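Local coordinates for phosphodiesterase MJ0936 (Methanocaldococcus jannaschii, PDB 2AHD), which belongs to the calcineurin-like phosphoesterase superfamily and is built around two mixed beta-sheets, at residues A[34-39]-A[58-63]; A[9-14]-A[40-45]; A[53-58]-A[78-83]. One frame throughout, in Å; residues are numbered along the deposited sequence.

Contact 1: residues A[34-39]-A[58-63]; sequences CGDFVS and GNNDGE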
ATOM      1  N   CYS A  34       2.539  -0.835   0.804  1.00 63.07           N
ATOM      2  CA  CYS A  34       3.391  -1.991   0.593  1.00 64.17           C
ATOM      3  C   CYS A  34       4.868  -1.725   0.502  1.00 65.05           C
ATOM      4  O   CYS A  34       5.670  -2.651   0.523  1.00 64.73           O
ATOM      5  CB  CYS A  34       2.954  -2.739  -0.669  1.00 63.71           C
ATOM      6  SG  CYS A  34       1.941  -1.797  -1.824  1.00 57.99           S
ATOM      7  N   GLY A  35       5.231  -0.455   0.428  1.00 66.98           N
ATOM      8  CA  GLY A  35       6.628  -0.100   0.252  1.00 66.42           C
ATOM      9  C   GLY A  35       7.475   0.171   1.456  1.00 64.84           C
ATOM     10  O   GLY A  35       7.223  -0.331   2.541  1.00 65.32           O
ATOM     11  N   ASP A  36       8.504   0.972   1.237  1.00 63.87           N
ATOM     12  CA  ASP A  36       9.419   1.329   2.298  1.00 63.70           C
ATOM     13  C   ASP A  36       9.003   2.667   2.903  1.00 63.43           C
ATOM     14  O   ASP A  36       9.052   3.699   2.235  1.00 63.03           O
ATOM     15  CB  ASP A  36      10.869   1.468   1.779  1.00 63.21           C
ATOM     16  CG  ASP A  36      11.288   0.356   0.820  1.00 62.18           C
ATOM     17  OD1 ASP A  36      11.356   0.619  -0.403  1.00 62.94           O
ATOM     18  OD2 ASP A  36      11.565  -0.765   1.281  1.00 59.08           O
ATOM     19  N   PHE A  37       8.552   2.653   4.153  1.00 63.55           N
ATOM     20  CA  PHE A  37       8.225   3.915   4.822  1.00 63.17           C
ATOM     21  C   PHE A  37       9.655   4.311   4.964  1.00 62.88           C
ATOM     22  O   PHE A  37      10.054   5.457   4.744  1.00 61.72           O
ATOM     23  CB  PHE A  37       7.684   3.683   6.230  1.00 61.99           C
ATOM     24  CG  PHE A  37       6.698   2.579   6.318  1.00 58.95           C
ATOM     25  CD1 PHE A  37       7.099   1.269   6.120  1.00 57.59           C
ATOM     26  CD2 PHE A  37       5.357   2.854   6.566  1.00 58.15           C
ATOM     27  CE1 PHE A  37       6.175   0.247   6.162  1.00 58.62           C
ATOM     28  CE2 PHE A  37       4.428   1.842   6.610  1.00 57.35           C
ATOM     29  CZ  PHE A  37       4.832   0.535   6.408  1.00 57.65           C
ATOM     30  N   VAL A  38      10.388   3.259   5.343  1.00 63.19           N
ATOM     31  CA  VAL A  38      11.814   3.219   5.557  1.00 62.58           C
ATOM     32  C   VAL A  38      12.238   3.556   6.975  1.00 62.71           C
ATOM     33  O   VAL A  38      12.661   2.665   7.700  1.00 64.08           O
ATOM     34  CB  VAL A  38      12.542   4.101   4.537  1.00 62.55           C
ATOM     35  CG1 VAL A  38      13.689   4.802   5.193  1.00 62.01           C
ATOM     36  CG2 VAL A  38      13.025   3.251   3.381  1.00 60.20           C
ATOM     37  N   SER A  39      12.116   4.820   7.380  1.00 62.04           N
ATOM     38  CA  SER A  39      12.542   5.226   8.711  1.00 61.43           C
ATOM     39  C   SER A  39      11.428   5.209   9.740  1.00 62.66           C
ATOM     40  O   SER A  39      10.276   5.485   9.421  1.00 63.76           O
ATOM     41  CB  SER A  39      13.166   6.615   8.657  1.00 59.87           C
ATOM     42  OG  SER A  39      14.402   6.594   7.979  1.00 58.71           O
ATOM     43  N   GLY A  58       9.394  -3.492   3.139  1.00 64.54           N
ATOM     44  CA  GLY A  58      10.109  -3.223   1.918  1.00 62.62           C
ATOM     45  C   GLY A  58      11.507  -3.732   2.147  1.00 61.19           C
ATOM     46  O   GLY A  58      11.834  -4.119   3.253  1.00 61.06           O
ATOM     47  N   ASN A  59      12.334  -3.734   1.116  1.00 61.24           N
ATOM     48  CA  ASN A  59      13.700  -4.212   1.258  1.00 61.77           C
ATOM     49  C   ASN A  59      14.561  -3.186   1.971  1.00 62.41           C
ATOM     50  O   ASN A  59      15.662  -3.507   2.405  1.00 64.14           O
ATOM     51  CB  ASN A  59      14.290  -4.519  -0.118  1.00 61.00           C
ATOM     52  CG  ASN A  59      14.004  -3.426  -1.114  1.00 63.58           C
ATOM     53  OD1 ASN A  59      12.856  -2.982  -1.258  1.00 64.58           O
ATOM     54  ND2 ASN A  59      15.041  -2.975  -1.809  1.00 64.61           N
ATOM     55  N   ASN A  60      14.066  -1.960   2.102  1.00 62.01           N
ATOM     56  CA  ASN A  60      14.838  -0.915   2.753  1.00 61.60           C
ATOM     57  C   ASN A  60      14.395  -0.637   4.175  1.00 62.56           C
ATOM     58  O   ASN A  60      15.061   0.100   4.902  1.00 61.93           O
ATOM     59  CB  ASN A  60      14.769   0.364   1.933  1.00 61.33           C
ATOM     60  CG  ASN A  60      15.479   0.237   0.619  1.00 60.42           C
ATOM     61  OD1 ASN A  60      16.694   0.098   0.578  1.00 62.88           O
ATOM     62  ND2 ASN A  60      14.729   0.274  -0.465  1.00 60.20           N
ATOM     63  N   ASP A  61      13.270  -1.218   4.572  1.00 63.48           N
ATOM     64  CA  ASP A  61      12.773  -1.017   5.922  1.00 65.53           C
ATOM     65  C   ASP A  61      13.725  -1.726   6.879  1.00 66.91           C
ATOM     66  O   ASP A  61      13.626  -2.934   7.091  1.00 67.20           O
ATOM     67  CB  ASP A  61      11.355  -1.585   6.082  1.00 66.11           C
ATOM     68  CG  ASP A  61      10.339  -0.918   5.162  1.00 66.70           C
ATOM     69  OD1 ASP A  61      10.390   0.315   4.995  1.00 69.36           O
ATOM     70  OD2 ASP A  61       9.468  -1.623   4.619  1.00 66.15           O
ATOM     71  N   GLY A  62      14.649  -0.964   7.451  1.00 68.10           N
ATOM     72  CA  GLY A  62      15.621  -1.533   8.364  1.00 70.75           C
ATOM     73  C   GLY A  62      15.104  -2.026   9.703  1.00 72.38           C
ATOM     74  O   GLY A  62      15.563  -3.055  10.196  1.00 73.76           O
ATOM     75  N   GLU A  63      14.151  -1.319  10.296  1.00 73.13           N
ATOM     76  CA  GLU A  63      13.627  -1.712  11.597  1.00 74.40           C
ATOM     77  C   GLU A  63      12.272  -2.405  11.568  1.00 75.17           C
ATOM     78  O   GLU A  63      11.277  -1.828  11.988  1.00 75.66           O
ATOM     79  CB  GLU A  63      13.542  -0.481  12.489  1.00 75.35           C
ATOM     80  CG  GLU A  63      14.868   0.201  12.681  1.00 76.49           C
ATOM     81  CD  GLU A  63      15.208   0.353  14.138  1.00 77.82           C
ATOM     82  OE1 GLU A  63      15.105  -0.649  14.880  1.00 78.35           O
ATOM     83  OE2 GLU A  63      15.581   1.470  14.545  1.00 78.76           O
TER

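Contact 2: residues A[9-14]-A[40-45]; sequences THDHLP and LFVIKE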
ATOM      1  N   THR A   9       7.428   5.368   0.253  1.00 54.72           N
ATOM      2  CA  THR A   9       7.320   6.770   0.616  1.00 55.38           C
ATOM      3  C   THR A   9       8.709   7.362   0.864  1.00 56.27           C
ATOM      4  O   THR A   9       8.918   8.569   0.737  1.00 56.44           O
ATOM      5  CB  THR A   9       6.474   6.937   1.860  1.00 55.26           C
ATOM      6  OG1 THR A   9       6.917   6.009   2.859  1.00 55.41           O
ATOM      7  CG2 THR A   9       5.019   6.702   1.531  1.00 54.26           C
ATOM      8  N   HIS A  10       9.653   6.501   1.229  1.00 56.22           N
ATOM      9  CA  HIS A  10      11.035   6.897   1.471  1.00 55.05           C
ATOM     10  C   HIS A  10      11.260   8.168   2.271  1.00 55.33           C
ATOM     11  O   HIS A  10      11.944   9.087   1.829  1.00 55.44           O
ATOM     12  CB  HIS A  10      11.753   6.986   0.139  1.00 56.09           C
ATOM     13  CG  HIS A  10      11.722   5.705  -0.632  1.00 57.61           C
ATOM     14  ND1 HIS A  10      12.541   4.640  -0.332  1.00 58.87           N
ATOM     15  CD2 HIS A  10      10.906   5.283  -1.627  1.00 60.10           C
ATOM     16  CE1 HIS A  10      12.228   3.613  -1.105  1.00 60.48           C
ATOM     17  NE2 HIS A  10      11.237   3.976  -1.899  1.00 61.47           N
ATOM     18  N   ASP A  11      10.674   8.207   3.462  1.00 56.80           N
ATOM     19  CA  ASP A  11      10.822   9.330   4.379  1.00 56.65           C
ATOM     20  C   ASP A  11      10.368  10.717   3.909  1.00 57.03           C
ATOM     21  O   ASP A  11      10.548  11.710   4.634  1.00 56.56           O
ATOM     22  CB  ASP A  11      12.275   9.400   4.821  1.00 55.70           C
ATOM     23  CG  ASP A  11      12.722   8.144   5.515  1.00 55.13           C
ATOM     24  OD1 ASP A  11      11.852   7.333   5.886  1.00 55.85           O
ATOM     25  OD2 ASP A  11      13.938   7.971   5.706  1.00 55.46           O
ATOM     26  N   HIS A  12       9.776  10.789   2.719  1.00 55.74           N
ATOM     27  CA  HIS A  12       9.318  12.064   2.188  1.00 55.78           C
ATOM     28  C   HIS A  12       8.134  12.573   2.987  1.00 56.89           C
ATOM     29  O   HIS A  12       6.987  12.456   2.556  1.00 57.57           O
ATOM     30  CB  HIS A  12       8.928  11.895   0.732  1.00 55.26           C
ATOM     31  CG  HIS A  12       8.770  13.186  -0.000  1.00 54.67           C
ATOM     32  ND1 HIS A  12       9.172  13.353  -1.306  1.00 54.91           N
ATOM     33  CD2 HIS A  12       8.239  14.365   0.384  1.00 54.79           C
ATOM     34  CE1 HIS A  12       8.897  14.582  -1.695  1.00 54.89           C
ATOM     35  NE2 HIS A  12       8.329  15.218  -0.687  1.00 54.60           N
ATOM     36  N   LEU A  13       8.407  13.163   4.145  1.00 57.24           N
ATOM     37  CA  LEU A  13       7.335  13.638   5.009  1.00 58.33           C
ATOM     38  C   LEU A  13       6.217  14.445   4.349  1.00 58.47           C
ATOM     39  O   LEU A  13       5.045  14.168   4.566  1.00 58.09           O
ATOM     40  CB  LEU A  13       7.927  14.395   6.190  1.00 58.04           C
ATOM     41  CG  LEU A  13       8.620  13.425   7.154  1.00 57.68           C
ATOM     42  CD1 LEU A  13       9.186  14.173   8.340  1.00 57.34           C
ATOM     43  CD2 LEU A  13       7.621  12.376   7.616  1.00 56.73           C
ATOM     44  N   PRO A  14       6.562  15.449   3.535  1.00 58.84           N
ATOM     45  CA  PRO A  14       5.561  16.269   2.857  1.00 58.44           C
ATOM     46  C   PRO A  14       4.542  15.420   2.132  1.00 59.42           C
ATOM     47  O   PRO A  14       3.357  15.470   2.425  1.00 60.89           O
ATOM     48  CB  PRO A  14       6.392  17.081   1.891  1.00 57.56           C
ATOM     49  CG  PRO A  14       7.632  17.297   2.648  1.00 57.20           C
ATOM     50  CD  PRO A  14       7.916  15.939   3.237  1.00 59.48           C
ATOM     51  N   LEU A  40      11.788   4.904  10.985  1.00 63.68           N
ATOM     52  CA  LEU A  40      10.835   4.839  12.089  1.00 64.04           C
ATOM     53  C   LEU A  40      10.004   6.087  12.273  1.00 63.85           C
ATOM     54  O   LEU A  40       8.790   5.996  12.450  1.00 63.69           O
ATOM     55  CB  LEU A  40      11.557   4.535  13.405  1.00 64.52           C
ATOM     56  CG  LEU A  40      11.445   3.097  13.921  1.00 64.34           C
ATOM     57  CD1 LEU A  40      12.374   2.865  15.100  1.00 62.45           C
ATOM     58  CD2 LEU A  40      10.000   2.840  14.297  1.00 64.16           C
ATOM     59  N   PHE A  41      10.643   7.252  12.234  1.00 63.66           N
ATOM     60  CA  PHE A  41       9.910   8.494  12.439  1.00 63.76           C
ATOM     61  C   PHE A  41       8.727   8.642  11.505  1.00 65.11           C
ATOM     62  O   PHE A  41       7.840   9.455  11.742  1.00 65.13           O
ATOM     63  CB  PHE A  41      10.844   9.720  12.347  1.00 62.79           C
ATOM     64  CG  PHE A  41      11.519   9.907  11.014  1.00 61.99           C
ATOM     65  CD1 PHE A  41      10.833  10.440   9.936  1.00 61.64           C
ATOM     66  CD2 PHE A  41      12.861   9.573  10.848  1.00 62.89           C
ATOM     67  CE1 PHE A  41      11.467  10.640   8.713  1.00 61.96           C
ATOM     68  CE2 PHE A  41      13.504   9.769   9.628  1.00 63.07           C
ATOM     69  CZ  PHE A  41      12.807  10.303   8.559  1.00 61.38           C
ATOM     70  N   VAL A  42       8.698   7.835  10.455  1.00 66.71           N
ATOM     71  CA  VAL A  42       7.599   7.904   9.509  1.00 69.00           C
ATOM     72  C   VAL A  42       6.290   7.422  10.132  1.00 70.54           C
ATOM     73  O   VAL A  42       5.225   7.968   9.850  1.00 70.42           O
ATOM     74  CB  VAL A  42       7.885   7.062   8.255  1.00 68.54           C
ATOM     75  CG1 VAL A  42       6.658   7.058   7.347  1.00 68.80           C
ATOM     76  CG2 VAL A  42       9.094   7.623   7.519  1.00 68.81           C
ATOM     77  N   ILE A  43       6.373   6.407  10.985  1.00 71.45           N
ATOM     78  CA  ILE A  43       5.189   5.854  11.620  1.00 72.82           C
ATOM     79  C   ILE A  43       4.421   6.881  12.456  1.00 75.45           C
ATOM     80  O   ILE A  43       3.191   6.855  12.497  1.00 75.43           O
ATOM     81  CB  ILE A  43       5.552   4.645  12.515  1.00 71.21           C
ATOM     82  CG1 ILE A  43       6.287   3.581  11.701  1.00 70.95           C
ATOM     83  CG2 ILE A  43       4.305   4.044  13.115  1.00 70.08           C
ATOM     84  CD1 ILE A  43       5.523   3.059  10.511  1.00 72.11           C
ATOM     85  N   LYS A  44       5.132   7.792  13.117  1.00 77.59           N
ATOM     86  CA  LYS A  44       4.462   8.787  13.950  1.00 79.34           C
ATOM     87  C   LYS A  44       3.574   9.724  13.145  1.00 79.38           C
ATOM     88  O   LYS A  44       2.742  10.437  13.695  1.00 79.71           O
ATOM     89  CB  LYS A  44       5.479   9.598  14.760  1.00 81.00           C
ATOM     90  CG  LYS A  44       6.334   8.772  15.758  1.00 83.84           C
ATOM     91  CD  LYS A  44       5.512   7.937  16.789  1.00 83.78           C
ATOM     92  CE  LYS A  44       5.205   6.512  16.285  1.00 83.01           C
ATOM     93  NZ  LYS A  44       4.617   5.610  17.313  1.00 81.08           N
ATOM     94  N   GLU A  45       3.748   9.723  11.835  1.00 80.45           N
ATOM     95  CA  GLU A  45       2.939  10.573  10.975  1.00 81.67           C
ATOM     96  C   GLU A  45       1.582   9.925  10.782  1.00 81.91           C
ATOM     97  O   GLU A  45       0.568  10.600  10.648  1.00 81.72           O
ATOM     98  CB  GLU A  45       3.603  10.734   9.613  1.00 82.02           C
ATOM     99  CG  GLU A  45       4.830  11.604   9.606  1.00 84.35           C
ATOM    100  CD  GLU A  45       4.494  13.056   9.835  1.00 85.66           C
ATOM    101  OE1 GLU A  45       3.578  13.565   9.152  1.00 86.34           O
ATOM    102  OE2 GLU A  45       5.150  13.690  10.687  1.00 86.66           O
TER

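Contact 3: residues A[53-58]-A[78-83]; sequences IIATYG and NIIDDF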
ATOM      1  N   ILE A  53      -4.320   0.370   9.003  1.00 79.97           N
ATOM      2  CA  ILE A  53      -3.251   0.014   8.080  1.00 78.18           C
ATOM      3  C   ILE A  53      -2.901  -1.456   7.891  1.00 77.54           C
ATOM      4  O   ILE A  53      -2.868  -2.246   8.838  1.00 77.33           O
ATOM      5  CB  ILE A  53      -1.947   0.763   8.469  1.00 77.31           C
ATOM      6  CG1 ILE A  53      -2.209   2.272   8.520  1.00 76.25           C
ATOM      7  CG2 ILE A  53      -0.841   0.439   7.472  1.00 77.16           C
ATOM      8  CD1 ILE A  53      -1.052   3.090   9.020  1.00 74.81           C
ATOM      9  N   ILE A  54      -2.635  -1.798   6.636  1.00 76.84           N
ATOM     10  CA  ILE A  54      -2.219  -3.142   6.237  1.00 76.39           C
ATOM     11  C   ILE A  54      -0.954  -2.849   5.437  1.00 76.26           C
ATOM     12  O   ILE A  54      -1.028  -2.448   4.275  1.00 77.06           O
ATOM     13  CB  ILE A  54      -3.240  -3.839   5.298  1.00 76.22           C
ATOM     14  CG1 ILE A  54      -4.654  -3.767   5.884  1.00 76.24           C
ATOM     15  CG2 ILE A  54      -2.838  -5.288   5.093  1.00 74.64           C
ATOM     16  CD1 ILE A  54      -5.261  -2.369   5.883  1.00 76.82           C
ATOM     17  N   ALA A  55       0.203  -3.020   6.065  1.00 75.48           N
ATOM     18  CA  ALA A  55       1.467  -2.729   5.407  1.00 73.68           C
ATOM     19  C   ALA A  55       2.340  -3.954   5.196  1.00 72.65           C
ATOM     20  O   ALA A  55       2.152  -4.983   5.831  1.00 72.45           O
ATOM     21  CB  ALA A  55       2.222  -1.692   6.213  1.00 73.97           C
ATOM     22  N   THR A  56       3.296  -3.830   4.288  1.00 71.92           N
ATOM     23  CA  THR A  56       4.221  -4.911   3.985  1.00 70.73           C
ATOM     24  C   THR A  56       5.632  -4.359   4.030  1.00 70.22           C
ATOM     25  O   THR A  56       5.868  -3.211   3.657  1.00 71.18           O
ATOM     26  CB  THR A  56       3.953  -5.496   2.598  1.00 70.75           C
ATOM     27  OG1 THR A  56       2.800  -6.340   2.655  1.00 70.54           O
ATOM     28  CG2 THR A  56       5.138  -6.309   2.125  1.00 71.09           C
ATOM     29  N   TYR A  57       6.571  -5.179   4.490  1.00 69.61           N
ATOM     30  CA  TYR A  57       7.965  -4.764   4.603  1.00 68.92           C
ATOM     31  C   TYR A  57       8.646  -4.577   3.254  1.00 67.15           C
ATOM     32  O   TYR A  57       8.495  -5.387   2.341  1.00 68.47           O
ATOM     33  CB  TYR A  57       8.760  -5.779   5.438  1.00 70.63           C
ATOM     34  CG  TYR A  57       8.372  -5.827   6.897  1.00 72.25           C
ATOM     35  CD1 TYR A  57       8.493  -4.701   7.704  1.00 71.19           C
ATOM     36  CD2 TYR A  57       7.868  -6.998   7.468  1.00 73.32           C
ATOM     37  CE1 TYR A  57       8.121  -4.734   9.041  1.00 72.85           C
ATOM     38  CE2 TYR A  57       7.492  -7.042   8.814  1.00 73.06           C
ATOM     39  CZ  TYR A  57       7.619  -5.904   9.594  1.00 72.83           C
ATOM     40  OH  TYR A  57       7.230  -5.929  10.916  1.00 72.26           O
ATOM     41  N   GLY A  58       9.394  -3.492   3.139  1.00 64.54           N
ATOM     42  CA  GLY A  58      10.109  -3.223   1.918  1.00 62.62           C
ATOM     43  C   GLY A  58      11.507  -3.732   2.147  1.00 61.19           C
ATOM     44  O   GLY A  58      11.834  -4.119   3.253  1.00 61.06           O
ATOM     45  N   ASN A  78      -4.000  -2.415  12.981  1.00 95.20           N
ATOM     46  CA  ASN A  78      -2.927  -2.300  11.996  1.00 90.95           C
ATOM     47  C   ASN A  78      -2.079  -3.566  11.939  1.00 88.16           C
ATOM     48  O   ASN A  78      -1.854  -4.209  12.961  1.00 87.71           O
ATOM     49  CB  ASN A  78      -2.042  -1.092  12.320  1.00 91.57           C
ATOM     50  CG  ASN A  78      -2.815   0.222  12.337  1.00 92.18           C
ATOM     51  OD1 ASN A  78      -3.810   0.386  11.626  1.00 92.84           O
ATOM     52  ND2 ASN A  78      -2.347   1.173  13.139  1.00 91.39           N
ATOM     53  N   ILE A  79      -1.614  -3.926  10.744  1.00 84.88           N
ATOM     54  CA  ILE A  79      -0.796  -5.127  10.579  1.00 82.80           C
ATOM     55  C   ILE A  79       0.286  -5.023   9.504  1.00 81.22           C
ATOM     56  O   ILE A  79       0.065  -4.431   8.454  1.00 81.55           O
ATOM     57  CB  ILE A  79      -1.678  -6.340  10.256  1.00 81.97           C
ATOM     58  CG1 ILE A  79      -2.697  -5.970   9.177  1.00 80.60           C
ATOM     59  CG2 ILE A  79      -2.369  -6.812  11.511  1.00 84.00           C
ATOM     60  CD1 ILE A  79      -3.508  -7.131   8.679  1.00 78.00           C
ATOM     61  N   ILE A  80       1.451  -5.613   9.761  1.00 79.38           N
ATOM     62  CA  ILE A  80       2.552  -5.572   8.806  1.00 78.35           C
ATOM     63  C   ILE A  80       3.298  -6.909   8.755  1.00 77.63           C
ATOM     64  O   ILE A  80       3.609  -7.495   9.788  1.00 78.30           O
ATOM     65  CB  ILE A  80       3.538  -4.424   9.153  1.00 78.32           C
ATOM     66  CG1 ILE A  80       4.515  -4.200   8.000  1.00 77.37           C
ATOM     67  CG2 ILE A  80       4.292  -4.745  10.431  1.00 77.79           C
ATOM     68  CD1 ILE A  80       5.406  -3.008   8.192  1.00 77.61           C
ATOM     69  N   ASP A  81       3.579  -7.384   7.544  1.00 77.31           N
ATOM     70  CA  ASP A  81       4.270  -8.661   7.331  1.00 76.46           C
ATOM     71  C   ASP A  81       4.856  -8.653   5.915  1.00 74.93           C
ATOM     72  O   ASP A  81       4.451  -7.834   5.084  1.00 74.86           O
ATOM     73  CB  ASP A  81       3.253  -9.812   7.499  1.00 77.99           C
ATOM     74  CG  ASP A  81       3.885 -11.210   7.405  1.00 79.81           C
ATOM     75  OD1 ASP A  81       3.162 -12.197   7.692  1.00 79.54           O
ATOM     76  OD2 ASP A  81       5.080 -11.335   7.044  1.00 80.70           O
ATOM     77  N   ASP A  82       5.809  -9.536   5.639  1.00 72.67           N
ATOM     78  CA  ASP A  82       6.385  -9.604   4.308  1.00 72.18           C
ATOM     79  C   ASP A  82       5.312  -9.805   3.241  1.00 72.40           C
ATOM     80  O   ASP A  82       5.371  -9.193   2.168  1.00 72.33           O
ATOM     81  CB  ASP A  82       7.396 -10.727   4.225  1.00 72.69           C
ATOM     82  CG  ASP A  82       8.743 -10.327   4.769  1.00 73.98           C
ATOM     83  OD1 ASP A  82       9.361  -9.391   4.209  1.00 74.09           O
ATOM     84  OD2 ASP A  82       9.183 -10.951   5.758  1.00 74.89           O
ATOM     85  N   PHE A  83       4.340 -10.670   3.531  1.00 71.94           N
ATOM     86  CA  PHE A  83       3.236 -10.925   2.610  1.00 70.46           C
ATOM     87  C   PHE A  83       1.942 -10.812   3.391  1.00 70.72           C
ATOM     88  O   PHE A  83       1.943 -10.946   4.608  1.00 70.75           O
ATOM     89  CB  PHE A  83       3.355 -12.314   2.005  1.00 68.98           C
ATOM     90  CG  PHE A  83       4.716 -12.615   1.474  1.00 69.40           C
ATOM     91  CD1 PHE A  83       5.723 -13.066   2.318  1.00 70.14           C
ATOM     92  CD2 PHE A  83       5.013 -12.410   0.134  1.00 69.12           C
ATOM     93  CE1 PHE A  83       7.008 -13.310   1.835  1.00 69.09           C
ATOM     94  CE2 PHE A  83       6.299 -12.651  -0.358  1.00 68.80           C
ATOM     95  CZ  PHE A  83       7.295 -13.101   0.497  1.00 69.22           C
TER
HETATM   96  O   HOH W   1       7.352  -7.882   0.493  1.00 87.33           O

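Contact 1: residues A[34-39]-A[58-63]
The backbone N of N60 donates to OD2 of D36 at 2.9 Å, with an N-H...O angle of 160°. It comes from above the carboxylate plane. This bond joins two signature loops of calcineurin-like phosphoesterases. The GDF loop follows strand 30-33, and the GNND loop follows strand 52-56. As in relatives, these loops probably line the active site. N60 also reaches the other oxygen of D36. Its ND2 makes a weak, almost straight bond to OD1 at 3.4 Å. The amide and carboxylate planes are turned 68° apart. Both oxygens of D36 are thus engaged by one residue. CG of D36 stands beside its own backbone N (chi1 -44°), which brings the carboxylate to the 58-63 loop.

D61 reaches back the other way. Its OD1 lies 3.0 Å from the N of V38, in a bond whose geometry is less sure. The N of G58 lies unusually close to the other oxygen, OD2, so a bond there is doubtful. OD1 also sits at the edge of the F37 ring, in its plane, 3.6 Å from CD1. H33 stacks on the same ring, and T9 OG1 binds the carbonyl O of D36. At the more exposed end of the contact, V38 CG2 packs against N60 CB at 3.7 Å.

Contact 2: residues A[9-14]-A[40-45]
The ring of F41 meets the D11 side chain obliquely, through CZ, which lies 3.7 Å from D11 CG. The two side chains cross at about a right angle, and the ring and carboxylate planes are 48° apart. CG of F41 stands between the backbone N and the carbonyl carbon (chi1 62°), which lets the far end of the ring come near D11 and L13. On the same ring, CE1 meets CD1 of L13 at 4.2 Å. This is a loose apolar contact. F41 therefore spans D11 and L13.

V42 comes next and is buried. Its CG2 meets D11 OD1 at 3.2 Å. The oxygen touches a methyl group here. The main polar partner of the D11 carboxylate is S39, just before this segment, whose OG bonds to OD2. V42 also packs on I16 of helix 13-24.

E45 ends the contact one turn further on. Its CG lies 3.5 Å from CD2 of L13, and its chain crosses the leucine at about a right angle. The chain is bent at chi2 (-70°). Its aliphatic part does the touching, while OE1 forms a salt bridge with R17. L13 thus lies between the F41 ring, met by CD1, and CG of E45, met by CD2.

A type I' turn runs from T9 to H12, and H12 is the N-cap of helix 13-24. T9 and H10 belong to the DTH signature. The contact packs this turn and helix start on residues 41-45, the helical lead-in and first turn of the short helix 43-46, which follows the GDF loop in the calcineurin-like phosphoesterase fold.

Contact 3: residues A[53-58]-A[78-83]
Backbone bonds join I53 and A55 to I79 and D81 in a parallel ladder. I79 N donates to I53 O at 2.8 Å. A55 N donates to I79 O, also at 2.8 Å, nearly along the C=O axis. D81 N then reaches A55 O at 3.3 Å, a longer bond. I54 pairs with I79 and A55 with I80. The two strand axes run 4.7 Å apart at closest approach, 13° from parallel. Beyond D81 the pairing weakens. Its carbonyl O takes only weak bonds from Y57 N and T56 OG1.

One side-chain bond extends the ladder at its start. I53 N donates to OD1 of N78 at 2.7 Å, from above the amide plane. The N78 ND2 is bonded to L71 O, so the amide is held at both ends.

These strands belong to a beta-alpha-beta unit. Helix 64-74 connects them, and 79-81 is the outermost strand at this end of the six-stranded sheet.

Apolar packing differs between the two faces. On one face I54 and I79 lie side by side and point the same way. Strand 91-96 of the other sheet touches I54 there, through I95. On the face with A55 and I80, the alanine CB meets I80 CG1 at 3.8 Å. F37 and helix 64-74 close over this side.

The aromatic contact is a CH-pi interaction. I80 CG1 sits over one face of the Y57 ring, 3.9 Å from its centroid and 14° off the normal. With CG1 anti to the backbone N (chi1 -168°), that branch is laid over the ring. Two residues of the connecting helix add to this end. K68 NZ bonds to Y57 OH. R64 makes a cation-pi contact with the ring and also pairs with the D82 carboxylate.

Overall arrangement
Contact 3 is the buried one, contact 1 is partly buried, and contact 2 lies at the surface. Contacts 1 and 3 share G58, in the loop that follows strand 52-56. Their chemistry changes there from backbone ladder and apolar packing to carboxylates bonded by amide groups. F37 carries contact 1 into the core beside contact 3. Contacts 1 and 2 also touch: D36 O bonds to H10 N. Contact 2 relies on apolar packing, with its charged ends paired elsewhere. Contacts 2 and 3 do not meet; their centres are about 15 Å apart, and contact 1 touches both.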